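Local atomic coordinates of heme-binding protein A (Haemophilus parasuis 29755, PDB entry 3TPA), a protein that probably binds glutathione as an extracellular solute-binding protein of the family 5 type, although it is named for heme binding. Residues A[30-35]-A[119-124]; A[53-56]-A[60-63]; A[101-106]-A[112-117]; A[267-272]-A[500-505]; A[410-415]-A[419-424]. The protein carries 1 engineered substitution. One frame throughout, in Å; residues are numbered along the deposited sequence. Where two conformers were deposited one is given.

Contact 1 of 5, residues A[30-35]-A[119-124]; sequences NDFNAS and YFYFNW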
# COMPACT_ATOMS: atom_id res chain seq x y z
N ASN A 30 -4.91 6.48 -5.65
CA ASN A 30 -4.43 7.51 -6.56
C ASN A 30 -4.94 8.94 -6.29
O ASN A 30 -4.25 9.89 -6.64
CB ASN A 30 -4.66 7.09 -8.02
CG ASN A 30 -3.71 5.97 -8.46
OD1 ASN A 30 -4.09 4.80 -8.49
ND2 ASN A 30 -2.47 6.33 -8.78
N ASP A 31 -6.12 9.09 -5.67
CA ASP A 31 -6.66 10.40 -5.26
C ASP A 31 -5.80 11.12 -4.23
O ASP A 31 -5.84 12.32 -4.09
CB ASP A 31 -8.06 10.26 -4.64
CG ASP A 31 -9.16 9.99 -5.66
OD1 ASP A 31 -8.90 10.16 -6.86
OD2 ASP A 31 -10.28 9.64 -5.25
N PHE A 32 -5.08 10.33 -3.44
CA PHE A 32 -4.22 10.85 -2.38
C PHE A 32 -3.17 11.81 -2.94
O PHE A 32 -2.82 12.80 -2.30
CB PHE A 32 -3.53 9.70 -1.65
CG PHE A 32 -4.44 8.90 -0.76
CD1 PHE A 32 -5.50 9.49 -0.09
CD2 PHE A 32 -4.21 7.54 -0.56
CE1 PHE A 32 -6.33 8.73 0.76
CE2 PHE A 32 -5.04 6.78 0.30
CZ PHE A 32 -6.10 7.38 0.95
N ASN A 33 -2.68 11.53 -4.14
CA ASN A 33 -1.65 12.36 -4.74
C ASN A 33 -2.14 13.80 -4.97
O ASN A 33 -1.35 14.74 -4.97
CB ASN A 33 -1.21 11.74 -6.08
CG ASN A 33 -0.36 10.51 -5.88
OD1 ASN A 33 0.41 10.44 -4.93
ND2 ASN A 33 -0.50 9.53 -6.78
N ALA A 34 -3.44 13.95 -5.18
CA ALA A 34 -4.06 15.26 -5.41
C ALA A 34 -4.49 15.95 -4.12
O ALA A 34 -4.83 17.13 -4.14
CB ALA A 34 -5.27 15.10 -6.32
N SER A 35 -4.51 15.23 -2.99
CA SER A 35 -4.93 15.85 -1.73
C SER A 35 -3.91 15.71 -0.59
O SER A 35 -3.09 16.59 -0.36
CB SER A 35 -6.30 15.31 -1.30
OG SER A 35 -6.27 13.90 -1.18
N TYR A 119 -15.39 5.32 5.15
CA TYR A 119 -14.04 5.40 5.69
C TYR A 119 -13.29 4.12 5.40
O TYR A 119 -12.96 3.34 6.29
CB TYR A 119 -14.11 5.78 7.18
CG TYR A 119 -14.89 7.07 7.29
CD1 TYR A 119 -14.30 8.29 6.98
CD2 TYR A 119 -16.25 7.06 7.63
CE1 TYR A 119 -15.01 9.48 7.03
CE2 TYR A 119 -16.98 8.25 7.68
CZ TYR A 119 -16.35 9.46 7.38
OH TYR A 119 -17.05 10.64 7.42
N PHE A 120 -13.02 3.94 4.10
CA PHE A 120 -12.41 2.74 3.59
C PHE A 120 -11.15 2.37 4.34
O PHE A 120 -10.94 1.22 4.66
CB PHE A 120 -12.04 2.90 2.11
CG PHE A 120 -13.22 3.03 1.19
CD1 PHE A 120 -14.02 1.94 0.91
CD2 PHE A 120 -13.51 4.26 0.60
CE1 PHE A 120 -15.11 2.07 0.07
CE2 PHE A 120 -14.58 4.39 -0.25
CZ PHE A 120 -15.38 3.29 -0.51
N TYR A 121 -10.28 3.34 4.57
CA TYR A 121 -8.98 3.02 5.14
C TYR A 121 -9.08 2.80 6.65
O TYR A 121 -8.46 1.89 7.20
CB TYR A 121 -7.94 4.09 4.77
CG TYR A 121 -7.15 3.76 3.52
CD1 TYR A 121 -7.59 4.17 2.28
CD2 TYR A 121 -5.97 3.04 3.59
CE1 TYR A 121 -6.88 3.86 1.14
CE2 TYR A 121 -5.25 2.72 2.45
CZ TYR A 121 -5.71 3.14 1.22
OH TYR A 121 -5.00 2.83 0.08
N PHE A 122 -9.89 3.61 7.32
CA PHE A 122 -10.12 3.39 8.74
C PHE A 122 -10.46 1.91 9.00
O PHE A 122 -9.93 1.29 9.93
CB PHE A 122 -11.25 4.30 9.23
CG PHE A 122 -11.40 4.35 10.73
CD1 PHE A 122 -10.61 5.21 11.49
CD2 PHE A 122 -12.33 3.56 11.38
CE1 PHE A 122 -10.75 5.26 12.88
CE2 PHE A 122 -12.47 3.61 12.77
CZ PHE A 122 -11.68 4.45 13.52
N ASN A 123 -11.33 1.35 8.16
CA ASN A 123 -11.75 -0.05 8.28
C ASN A 123 -10.71 -1.04 7.77
O ASN A 123 -10.47 -2.08 8.39
CB ASN A 123 -13.09 -0.27 7.57
CG ASN A 123 -14.25 0.35 8.33
OD1 ASN A 123 -14.72 -0.19 9.32
ND2 ASN A 123 -14.69 1.51 7.87
N TRP A 124 -10.08 -0.73 6.65
CA TRP A 124 -9.05 -1.61 6.11
C TRP A 124 -7.90 -1.82 7.09
O TRP A 124 -7.34 -2.91 7.16
CB TRP A 124 -8.52 -1.10 4.77
CG TRP A 124 -9.53 -1.20 3.65
CD1 TRP A 124 -10.56 -2.10 3.56
CD2 TRP A 124 -9.62 -0.36 2.50
NE1 TRP A 124 -11.27 -1.89 2.40
CE2 TRP A 124 -10.72 -0.82 1.73
CE3 TRP A 124 -8.88 0.73 2.02
CZ2 TRP A 124 -11.09 -0.24 0.54
CZ3 TRP A 124 -9.26 1.31 0.83
CH2 TRP A 124 -10.35 0.83 0.10
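The carbonyl oxygen of Tyr119, the N-cap of helix 120-124, takes two N-H groups of Asn123, bonds that help hold the first turn, from which Tyr121 reaches Phe32. Asn123 N binds Tyr119 O at 3.2 Å as an ordinary helical bond. Its side-chain ND2 comes to 3.0 Å from the same Tyr119 O, standing well above the carbonyl plane, an approach that suits an asparagine folded back along its own turn. The meeting with 30-35 is purely aromatic. Phe32 presents the edge atoms CE2 and CZ, and Tyr121 CE1 lies 3.6 Å from Phe32 CE2, close to the plane of the phenylalanine ring. The two planes are inclined at 56° with centroids 5.3 Å apart, an oblique pair. A face of Tyr121 is packed by Trp124, whose CE3 sits 3.6 Å above the centre of that ring, so a large flat tyrosine suits a place between phenylalanine and tryptophan. Both touching residues are buried. Segment 30-35 leads straight into helix 36-39, and its Asn33 binds Thr505 of the C-terminal loop. Helix 120-124 lies against helix 94-105, with Phe122 on Gln104 and Ala105, and meets helix 127-130 through Phe122 and Asn123.

Contact 2 of 5, residues A[53-56]-A[60-63]; sequences VEPG and RWEI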
# COMPACT_ATOMS: atom_id res chain seq x y z
N VAL A 53 8.88 6.27 10.27
CA VAL A 53 8.23 7.57 10.44
C VAL A 53 9.15 8.58 11.12
O VAL A 53 10.14 8.21 11.75
CB VAL A 53 6.88 7.44 11.22
CG1 VAL A 53 5.94 6.46 10.51
CG2 VAL A 53 7.11 6.98 12.66
N GLU A 54 8.82 9.86 10.99
CA GLU A 54 9.54 10.94 11.68
C GLU A 54 8.47 11.94 12.11
O GLU A 54 7.34 11.81 11.68
CB GLU A 54 10.56 11.61 10.75
CG GLU A 54 9.92 12.34 9.58
CD GLU A 54 10.94 12.82 8.56
OE1 GLU A 54 12.16 12.78 8.85
OE2 GLU A 54 10.54 13.22 7.46
N PRO A 55 8.83 12.93 12.96
CA PRO A 55 7.83 13.92 13.41
C PRO A 55 7.11 14.67 12.29
O PRO A 55 7.73 15.06 11.31
CB PRO A 55 8.67 14.90 14.23
CG PRO A 55 9.74 14.02 14.83
CD PRO A 55 10.09 13.03 13.72
N GLY A 56 5.80 14.84 12.45
CA GLY A 56 4.99 15.63 11.53
C GLY A 56 4.31 16.77 12.27
O GLY A 56 4.98 17.66 12.78
N ARG A 60 6.78 15.57 18.75
CA ARG A 60 7.30 14.35 19.36
C ARG A 60 6.17 13.50 19.91
O ARG A 60 5.03 13.95 20.00
CB ARG A 60 8.33 14.67 20.44
CG ARG A 60 7.78 15.40 21.64
CD ARG A 60 8.82 15.51 22.76
NE ARG A 60 8.16 15.93 24.00
CZ ARG A 60 7.81 15.10 24.98
NH1 ARG A 60 8.09 13.81 24.89
NH2 ARG A 60 7.20 15.58 26.05
N TRP A 61 6.48 12.26 20.26
CA TRP A 61 5.47 11.36 20.81
C TRP A 61 6.10 10.36 21.76
O TRP A 61 7.30 10.08 21.69
CB TRP A 61 4.69 10.63 19.70
CG TRP A 61 5.51 9.68 18.88
CD1 TRP A 61 5.59 8.32 19.03
CD2 TRP A 61 6.36 10.01 17.78
NE1 TRP A 61 6.44 7.79 18.09
CE2 TRP A 61 6.93 8.81 17.31
CE3 TRP A 61 6.70 11.21 17.15
CZ2 TRP A 61 7.81 8.78 16.25
CZ3 TRP A 61 7.57 11.17 16.10
CH2 TRP A 61 8.12 9.97 15.65
N GLU A 62 5.27 9.83 22.67
CA GLU A 62 5.69 8.84 23.64
C GLU A 62 4.73 7.66 23.59
O GLU A 62 3.53 7.82 23.37
CB GLU A 62 5.66 9.44 25.04
CG GLU A 62 6.56 10.65 25.22
CD GLU A 62 6.36 11.32 26.57
OE1 GLU A 62 5.25 11.20 27.14
OE2 GLU A 62 7.32 11.95 27.07
N ILE A 63 5.27 6.46 23.80
CA ILE A 63 4.44 5.27 23.87
C ILE A 63 4.66 4.62 25.22
O ILE A 63 5.79 4.38 25.63
CB ILE A 63 4.75 4.28 22.73
CG1 ILE A 63 4.54 4.96 21.38
CG2 ILE A 63 3.87 3.04 22.85
CD1 ILE A 63 5.25 4.29 20.20
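Trp61 folds its indole back toward Val53 and Pro55 within a single bent strand, 53-63, which takes part in two successive beta hairpins of a five-stranded antiparallel sheet. The break divides the strand into two arms whose directions differ by 121°, and the indole reaches from one arm to the other. The apolar contacts all fall on its six-membered ring. Val53 CG2 lies 4.1 Å from Trp61 CZ2 in an oblique approach. Pro55 comes in at the rim, near the plane of the indole, with CG 3.8 Å from Trp61 CZ3, and the two side chains cross at about a right angle. With chi1 at 66°, Trp61 CG sits between its own backbone N and carbonyl carbon, a course that carries the benzo end toward the other arm. A wide ring suits this place because it spans valine and proline together, while the rigid proline offers a fixed apolar edge. Ile154 of helix 153-156 and Val44 of strand 44-46 also pack on the indole.

The charged groups pair both along the strand and beyond it. Glu54, directed away from the bend, forms a salt bridge with Lys47, and Arg60 makes a cation-pi contact with Tyr73. Arg60 also reaches two residues onward: its NH1 meets Glu62 OE2 at 3.0 Å with an N-H...O angle of 179°, a salt bridge in the guanidinium plane yet above that of the carboxylate.

Contact 3 of 5, residues A[101-106]-A[112-117]; sequences FQRQAD and HNVSAG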
# COMPACT_ATOMS: atom_id res chain seq x y z
N PHE A 101 -9.89 12.24 13.48
CA PHE A 101 -10.07 10.85 13.87
C PHE A 101 -11.53 10.52 14.11
O PHE A 101 -12.04 9.50 13.63
CB PHE A 101 -9.27 10.54 15.15
CG PHE A 101 -7.83 10.21 14.89
CD1 PHE A 101 -7.39 8.90 14.96
CD2 PHE A 101 -6.93 11.20 14.53
CE1 PHE A 101 -6.06 8.59 14.72
CE2 PHE A 101 -5.61 10.89 14.28
CZ PHE A 101 -5.17 9.60 14.37
N GLN A 102 -12.21 11.39 14.85
CA GLN A 102 -13.56 11.07 15.32
C GLN A 102 -14.62 11.11 14.22
O GLN A 102 -15.59 10.38 14.28
CB GLN A 102 -13.94 11.93 16.54
CG GLN A 102 -13.18 11.54 17.84
CD GLN A 102 -13.31 10.08 18.17
OE1 GLN A 102 -12.33 9.34 18.17
NE2 GLN A 102 -14.53 9.64 18.44
N ARG A 103 -14.43 11.95 13.20
CA ARG A 103 -15.35 11.96 12.07
C ARG A 103 -15.49 10.53 11.58
O ARG A 103 -16.58 10.06 11.23
CB ARG A 103 -14.82 12.84 10.93
CG ARG A 103 -15.72 12.81 9.70
CD ARG A 103 -15.06 13.42 8.46
NE ARG A 103 -15.99 13.39 7.34
CZ ARG A 103 -15.81 14.01 6.19
NH1 ARG A 103 -14.72 14.73 5.97
NH2 ARG A 103 -16.75 13.91 5.26
N GLN A 104 -14.36 9.82 11.62
CA GLN A 104 -14.27 8.47 11.12
C GLN A 104 -14.76 7.43 12.12
O GLN A 104 -15.53 6.56 11.76
CB GLN A 104 -12.82 8.17 10.70
CG GLN A 104 -12.27 9.25 9.73
CD GLN A 104 -10.99 8.83 9.05
OE1 GLN A 104 -10.89 7.73 8.51
NE2 GLN A 104 -10.01 9.72 9.06
N ALA A 105 -14.31 7.52 13.37
CA ALA A 105 -14.54 6.45 14.35
C ALA A 105 -15.90 6.48 15.03
O ALA A 105 -16.39 5.46 15.52
CB ALA A 105 -13.46 6.48 15.42
N ASP A 106 -16.49 7.67 15.10
CA ASP A 106 -17.74 7.88 15.81
C ASP A 106 -18.87 7.98 14.80
O ASP A 106 -18.98 8.98 14.11
CB ASP A 106 -17.64 9.17 16.62
CG ASP A 106 -18.93 9.53 17.34
OD1 ASP A 106 -19.91 8.77 17.24
OD2 ASP A 106 -18.95 10.59 18.02
N HIS A 112 -19.75 12.55 10.07
CA HIS A 112 -19.57 11.14 9.71
C HIS A 112 -20.22 10.76 8.37
O HIS A 112 -19.70 9.91 7.65
CB HIS A 112 -20.07 10.21 10.82
CG HIS A 112 -19.73 8.76 10.61
ND1 HIS A 112 -18.52 8.23 10.98
CD2 HIS A 112 -20.44 7.75 10.07
CE1 HIS A 112 -18.49 6.94 10.68
NE2 HIS A 112 -19.65 6.62 10.13
N ASN A 113 -21.37 11.37 8.06
CA ASN A 113 -22.10 11.09 6.82
C ASN A 113 -22.07 12.25 5.84
O ASN A 113 -22.79 12.26 4.85
CB ASN A 113 -23.55 10.74 7.11
CG ASN A 113 -23.69 9.42 7.80
OD1 ASN A 113 -23.05 8.44 7.42
ND2 ASN A 113 -24.51 9.38 8.84
N VAL A 114 -21.27 13.25 6.15
CA VAL A 114 -21.10 14.35 5.23
C VAL A 114 -20.42 13.78 3.98
O VAL A 114 -19.53 12.94 4.08
CB VAL A 114 -20.32 15.50 5.88
CG1 VAL A 114 -19.85 16.49 4.84
CG2 VAL A 114 -21.21 16.20 6.90
N SER A 115 -20.90 14.21 2.82
CA SER A 115 -20.43 13.70 1.54
C SER A 115 -20.75 12.23 1.35
O SER A 115 -20.16 11.57 0.50
CB SER A 115 -18.92 13.92 1.39
OG SER A 115 -18.64 15.30 1.24
N ALA A 116 -21.69 11.71 2.13
CA ALA A 116 -22.03 10.30 2.01
C ALA A 116 -20.73 9.51 2.11
O ALA A 116 -20.54 8.49 1.44
CB ALA A 116 -22.72 10.03 0.67
N GLY A 117 -19.83 10.01 2.95
CA GLY A 117 -18.49 9.48 3.06
C GLY A 117 -18.41 8.07 3.61
O GLY A 117 -19.22 7.67 4.45
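The C-terminal end of helix 94-105 is closed off by the loop that follows it, and His112 does the closing against the last-turn carbonyls of Arg103 and Gln104. His112 ND1 donates to Arg103 O at 2.7 Å, in the carbonyl plane and with an angle of 146° at the hydrogen. The same ring meets Gln104 O edge-on, His112 CE1 lying 3.2 Å from that oxygen. Histidine suits the spot because its flat edge offers an N-H and a polarised C-H side by side to neighbouring carbonyls at the helix end, where main-chain N-H partners usually run out. His112 CA also stands 3.5 Å from Arg103 O as a CA-H...O contact.

Arg103 also reaches the loop with its side chain. CG leaves anti to the backbone N (chi1 177°) and the chain runs out extended, which takes the guanidinium along the loop to Val114. There NH2 reaches Val114 O at 3.2 Å, in the guanidinium plane but as a weak bond. The stronger partner is Asp183, which forms a salt bridge with Arg103 NH1 and also accepts from Ser115, while Arg103 NE binds Tyr111 O. One long arginine thus ties helix, loop and the carboxylate together.

The loop touches helix 181-184 through Arg103 and Val114, and Tyr119, at the N-cap of helix 120-124, meets His112. Phe101 and Gln102 pack on strand 131-136.

Contact 4 of 5, residues A[267-272]-A[500-505]; sequences EGLNLA and NPFGYT
Leu269 points its CB at the turn 500-503, joining strand 261-276 of the mixed six-stranded sheet to the loop between strands 494-495 and 511-512. CG packs against a carbonyl oxygen, 3.6 Å from Pro501 O. CD1 makes the apolar contacts: it lies 3.6 Å from Phe502 CE1, approaching that ring obliquely, and 4.0 Å from Pro501 CB. CG stands anti to the carbonyl carbon (chi1 -52°), which sends the branch out toward this pair. A leucine suits the site because one methyl can serve proline and phenylalanine at once.

The turn is type I and is braced by a side-chain bond. Asn500 OD1 accepts from Phe502 N at 2.7 Å, an Asx turn that holds the start of the bend, and Gly503 takes backbone angles at which a side chain would jam against the preceding carbonyl. Leu269 is at the centre of an inverse gamma turn, just ahead of the strand residues 270-272. Gly268 and Leu269 make backbone bonds to Ser484 and Ser414, and Leu271 one to Trp412.

Two waters donate to Pro501 O. Water 1 spans from Pro501 O to Glu267 O at 2.7 Å each. Water 2 donates a hydrogen bond to Pro501 O at 2.6 Å and accepts one from Leu269 N. The chemistry implies a mixed contact: CD1 supplies its apolar part, while the two backbones meet at Pro501 O through two waters.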
# COMPACT_ATOMS: atom_id res chain seq x y z
N GLU A 267 10.75 -1.89 -6.01
CA GLU A 267 9.77 -2.95 -5.81
C GLU A 267 8.56 -2.43 -5.08
O GLU A 267 8.68 -1.59 -4.19
CB GLU A 267 10.43 -4.12 -5.06
CG GLU A 267 11.65 -4.67 -5.80
CD GLU A 267 12.34 -5.79 -5.05
OE1 GLU A 267 12.44 -5.69 -3.82
OE2 GLU A 267 12.78 -6.76 -5.69
N GLY A 268 7.38 -2.90 -5.48
CA GLY A 268 6.16 -2.54 -4.80
C GLY A 268 6.08 -3.35 -3.52
O GLY A 268 6.71 -4.39 -3.41
N LEU A 269 5.30 -2.88 -2.56
CA LEU A 269 5.08 -3.61 -1.30
C LEU A 269 3.92 -4.56 -1.51
O LEU A 269 2.84 -4.38 -0.95
CB LEU A 269 4.78 -2.63 -0.17
CG LEU A 269 5.83 -1.51 -0.02
CD1 LEU A 269 5.39 -0.48 1.02
CD2 LEU A 269 7.21 -2.06 0.30
N ASN A 270 4.15 -5.58 -2.33
CA ASN A 270 3.10 -6.51 -2.73
C ASN A 270 3.72 -7.88 -3.00
O ASN A 270 4.94 -8.02 -2.94
CB ASN A 270 2.31 -5.99 -3.97
CG ASN A 270 3.16 -5.83 -5.22
OD1 ASN A 270 4.15 -6.51 -5.41
ND2 ASN A 270 2.74 -4.93 -6.10
N LEU A 271 2.89 -8.87 -3.24
CA LEU A 271 3.35 -10.23 -3.53
C LEU A 271 2.35 -10.92 -4.42
O LEU A 271 1.15 -10.90 -4.15
CB LEU A 271 3.47 -11.05 -2.24
CG LEU A 271 3.87 -12.54 -2.40
CD1 LEU A 271 5.28 -12.65 -2.99
CD2 LEU A 271 3.78 -13.33 -1.06
N ALA A 272 2.84 -11.50 -5.51
CA ALA A 272 2.01 -12.32 -6.37
C ALA A 272 2.45 -13.73 -6.05
O ALA A 272 3.64 -14.00 -5.99
CB ALA A 272 2.28 -12.01 -7.83
N ASN A 500 8.45 6.95 -3.42
CA ASN A 500 7.81 6.58 -2.17
C ASN A 500 7.44 5.09 -2.24
O ASN A 500 6.84 4.64 -3.20
CB ASN A 500 6.56 7.46 -1.98
CG ASN A 500 5.73 7.08 -0.76
OD1 ASN A 500 5.70 5.92 -0.35
ND2 ASN A 500 5.05 8.06 -0.19
N PRO A 501 7.81 4.31 -1.20
CA PRO A 501 7.55 2.86 -1.21
C PRO A 501 6.07 2.52 -1.45
O PRO A 501 5.74 1.49 -2.04
CB PRO A 501 7.96 2.41 0.20
CG PRO A 501 8.88 3.47 0.70
CD PRO A 501 8.38 4.76 0.08
N PHE A 502 5.18 3.40 -1.01
CA PHE A 502 3.74 3.17 -1.15
C PHE A 502 3.21 3.57 -2.52
O PHE A 502 2.07 3.29 -2.86
CB PHE A 502 2.98 3.87 -0.03
CG PHE A 502 3.43 3.44 1.33
CD1 PHE A 502 3.03 2.22 1.84
CD2 PHE A 502 4.28 4.23 2.09
CE1 PHE A 502 3.45 1.79 3.10
CE2 PHE A 502 4.71 3.83 3.35
CZ PHE A 502 4.30 2.59 3.86
N GLY A 503 4.07 4.20 -3.32
CA GLY A 503 3.74 4.58 -4.69
C GLY A 503 3.29 6.02 -4.86
O GLY A 503 3.09 6.48 -5.99
N TYR A 504 3.15 6.77 -3.77
CA TYR A 504 2.62 8.13 -3.90
C TYR A 504 3.66 9.10 -4.42
O TYR A 504 4.86 8.81 -4.38
CB TYR A 504 2.05 8.63 -2.57
CG TYR A 504 1.00 7.68 -2.05
CD1 TYR A 504 -0.14 7.41 -2.80
CD2 TYR A 504 1.18 7.00 -0.84
CE1 TYR A 504 -1.09 6.51 -2.34
CE2 TYR A 504 0.23 6.11 -0.37
CZ TYR A 504 -0.90 5.87 -1.12
OH TYR A 504 -1.82 4.98 -0.64
N THR A 505 3.20 10.26 -4.90
CA THR A 505 4.11 11.27 -5.45
C THR A 505 3.99 12.59 -4.66
O THR A 505 3.01 13.33 -4.81
CB THR A 505 3.78 11.57 -6.93
OG1 THR A 505 2.41 11.94 -7.03
CG2 THR A 505 4.02 10.34 -7.82
O HOH W 1 7.13 0.67 -4.23
O HOH W 2 4.05 -0.34 -2.88

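Contact 5 of 5, residues A[410-415]-A[419-424]; sequences YGWTSR and PDNFLF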
# COMPACT_ATOMS: atom_id res chain seq x y z
N TYR A 410 -2.94 -15.52 -6.98
CA TYR A 410 -3.41 -14.48 -6.08
C TYR A 410 -2.33 -13.44 -5.87
O TYR A 410 -1.16 -13.63 -6.24
CB TYR A 410 -3.82 -15.12 -4.73
CG TYR A 410 -4.86 -16.22 -4.87
CD1 TYR A 410 -6.19 -15.91 -5.18
CD2 TYR A 410 -4.51 -17.56 -4.74
CE1 TYR A 410 -7.14 -16.91 -5.32
CE2 TYR A 410 -5.46 -18.57 -4.86
CZ TYR A 410 -6.78 -18.24 -5.15
OH TYR A 410 -7.73 -19.23 -5.28
N GLY A 411 -2.72 -12.32 -5.28
CA GLY A 411 -1.78 -11.26 -4.95
C GLY A 411 -2.20 -10.56 -3.68
O GLY A 411 -3.37 -10.58 -3.29
N TRP A 412 -1.23 -9.97 -3.00
CA TRP A 412 -1.53 -9.18 -1.81
C TRP A 412 -0.72 -7.89 -1.85
O TRP A 412 0.44 -7.88 -2.26
CB TRP A 412 -1.18 -9.97 -0.54
CG TRP A 412 -1.31 -9.16 0.72
CD1 TRP A 412 -0.30 -8.58 1.44
CD2 TRP A 412 -2.52 -8.85 1.41
NE1 TRP A 412 -0.81 -7.91 2.53
CE2 TRP A 412 -2.18 -8.06 2.53
CE3 TRP A 412 -3.88 -9.15 1.18
CZ2 TRP A 412 -3.13 -7.58 3.43
CZ3 TRP A 412 -4.82 -8.67 2.07
CH2 TRP A 412 -4.44 -7.90 3.18
N THR A 413 -1.35 -6.79 -1.42
CA THR A 413 -0.67 -5.51 -1.28
C THR A 413 -0.77 -5.03 0.15
O THR A 413 -1.86 -4.98 0.72
CB THR A 413 -1.29 -4.45 -2.21
OG1 THR A 413 -1.08 -4.83 -3.57
CG2 THR A 413 -0.66 -3.08 -1.96
N SER A 414 0.37 -4.69 0.73
CA SER A 414 0.40 -4.14 2.08
C SER A 414 0.19 -2.63 2.03
O SER A 414 0.84 -1.94 1.25
CB SER A 414 1.74 -4.44 2.74
OG SER A 414 1.84 -3.79 4.00
N ARG A 415 -0.68 -2.11 2.89
CA ARG A 415 -0.97 -0.68 2.87
C ARG A 415 -0.08 0.14 3.80
O ARG A 415 0.10 1.33 3.57
CB ARG A 415 -2.44 -0.40 3.17
CG ARG A 415 -3.40 -1.15 2.27
CD ARG A 415 -4.83 -0.97 2.75
NE ARG A 415 -5.69 -2.07 2.35
CZ ARG A 415 -5.93 -3.14 3.11
NH1 ARG A 415 -5.37 -3.25 4.30
NH2 ARG A 415 -6.73 -4.09 2.66
N PRO A 419 5.84 -5.83 8.24
CA PRO A 419 5.78 -7.29 8.07
C PRO A 419 4.50 -7.89 8.65
O PRO A 419 4.00 -8.87 8.10
CB PRO A 419 7.02 -7.80 8.85
CG PRO A 419 7.44 -6.64 9.73
CD PRO A 419 7.06 -5.41 8.94
N ASP A 420 3.98 -7.32 9.73
CA ASP A 420 2.71 -7.76 10.30
C ASP A 420 1.57 -7.68 9.29
O ASP A 420 0.67 -8.51 9.29
CB ASP A 420 2.33 -6.93 11.54
CG ASP A 420 0.93 -7.28 12.06
OD1 ASP A 420 0.80 -8.23 12.84
OD2 ASP A 420 -0.05 -6.60 11.68
N ASN A 421 1.63 -6.68 8.43
CA ASN A 421 0.55 -6.44 7.46
C ASN A 421 0.75 -7.22 6.16
O ASN A 421 0.04 -7.01 5.19
CB ASN A 421 0.42 -4.92 7.20
CG ASN A 421 -0.70 -4.57 6.24
OD1 ASN A 421 -0.46 -3.97 5.20
ND2 ASN A 421 -1.93 -4.92 6.61
N PHE A 422 1.74 -8.12 6.15
CA PHE A 422 1.83 -9.19 5.15
C PHE A 422 1.43 -10.50 5.83
O PHE A 422 0.50 -11.17 5.42
CB PHE A 422 3.28 -9.36 4.62
CG PHE A 422 3.73 -8.31 3.65
CD1 PHE A 422 3.61 -8.51 2.28
CD2 PHE A 422 4.32 -7.14 4.10
CE1 PHE A 422 4.04 -7.54 1.36
CE2 PHE A 422 4.75 -6.15 3.18
CZ PHE A 422 4.62 -6.36 1.82
N LEU A 423 2.16 -10.86 6.88
CA LEU A 423 2.07 -12.19 7.48
C LEU A 423 0.78 -12.49 8.25
O LEU A 423 0.27 -13.61 8.21
CB LEU A 423 3.26 -12.44 8.40
CG LEU A 423 4.64 -12.31 7.75
CD1 LEU A 423 5.68 -12.44 8.82
CD2 LEU A 423 4.85 -13.37 6.69
N PHE A 424 0.25 -11.51 8.96
CA PHE A 424 -1.00 -11.75 9.68
C PHE A 424 -2.21 -11.90 8.72
O PHE A 424 -2.99 -12.84 8.86
CB PHE A 424 -1.24 -10.66 10.75
CG PHE A 424 -2.38 -10.97 11.69
CD1 PHE A 424 -2.17 -11.73 12.84
CD2 PHE A 424 -3.64 -10.52 11.42
CE1 PHE A 424 -3.22 -12.03 13.70
CE2 PHE A 424 -4.70 -10.80 12.28
CZ PHE A 424 -4.49 -11.56 13.42
O HOH W 3 -2.87 -4.08 3.19
O HOH W 4 -4.88 -4.29 6.79
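Ser414 and Asn421 both turn their polar groups anti to the backbone N, with chi1 of 174° and -178°, and this brings Ser414 OG and Asn421 OD1 to 2.6 Å, with the hydroxyl donating. The amide oxygen is gripped further. Arg415 N donates to Asn421 OD1 at 3.0 Å, nearly along the C=O axis, and water 3 donates a hydrogen bond to it and another to Thr413 O. Three donors therefore hold the carbonyl end of one amide, which should restrain its rotation. Asparagine suits the place because its oxygen can collect bonds from a loop that doubles back, and Ser414 OG in turn accepts from Gly417 N, so the small serine links loop and helix.

The indole of Trp412 also bonds the helix backbone. Its NE1 donates to Asn421 O at 2.9 Å, in the carbonyl plane, the edge of the ring thus reading a main-chain oxygen. The same tryptophan turns its edge to the face of Phe422 in an offset edge-to-face pair, the five-membered ring and the Phe422 centroid being 5.8 Å apart with planes at 65°. Ser414 CB lies over one face of the Phe422 ring, 3.8 Å from its centroid, as a CH-pi contact.

This is a short strand-to-helix connection, in which residues 414-419 carry the chain from strand 407-413 to helix 420-427, which is pinned back to the strand end by its own first turn. It lies in a lobe of the periplasmic binding-protein fold built round a mixed six-stranded sheet.

How the contacts relate
Contacts 1, 4 and 5 are buried and lie 6 to 11 Å from the centre of the molecule, contact 3 is partly buried, and contact 2 is a surface feature of a separate antiparallel sheet. Contacts 4 and 5 share a sheet, since strands 261-276 and 407-413 are neighbours in it. Contacts 1 and 3 meet where helices 94-105 and 120-124 follow one another, and contact 1 touches contact 5 through Tyr121 and Trp124 on Arg415. Their chemistry differs: contacts 1 and 2 are apolar across the segments, contact 4 mixes apolar touching with bridging waters, and contacts 3 and 5 use bonds between side chains and main-chain groups to tie a loop to a helix.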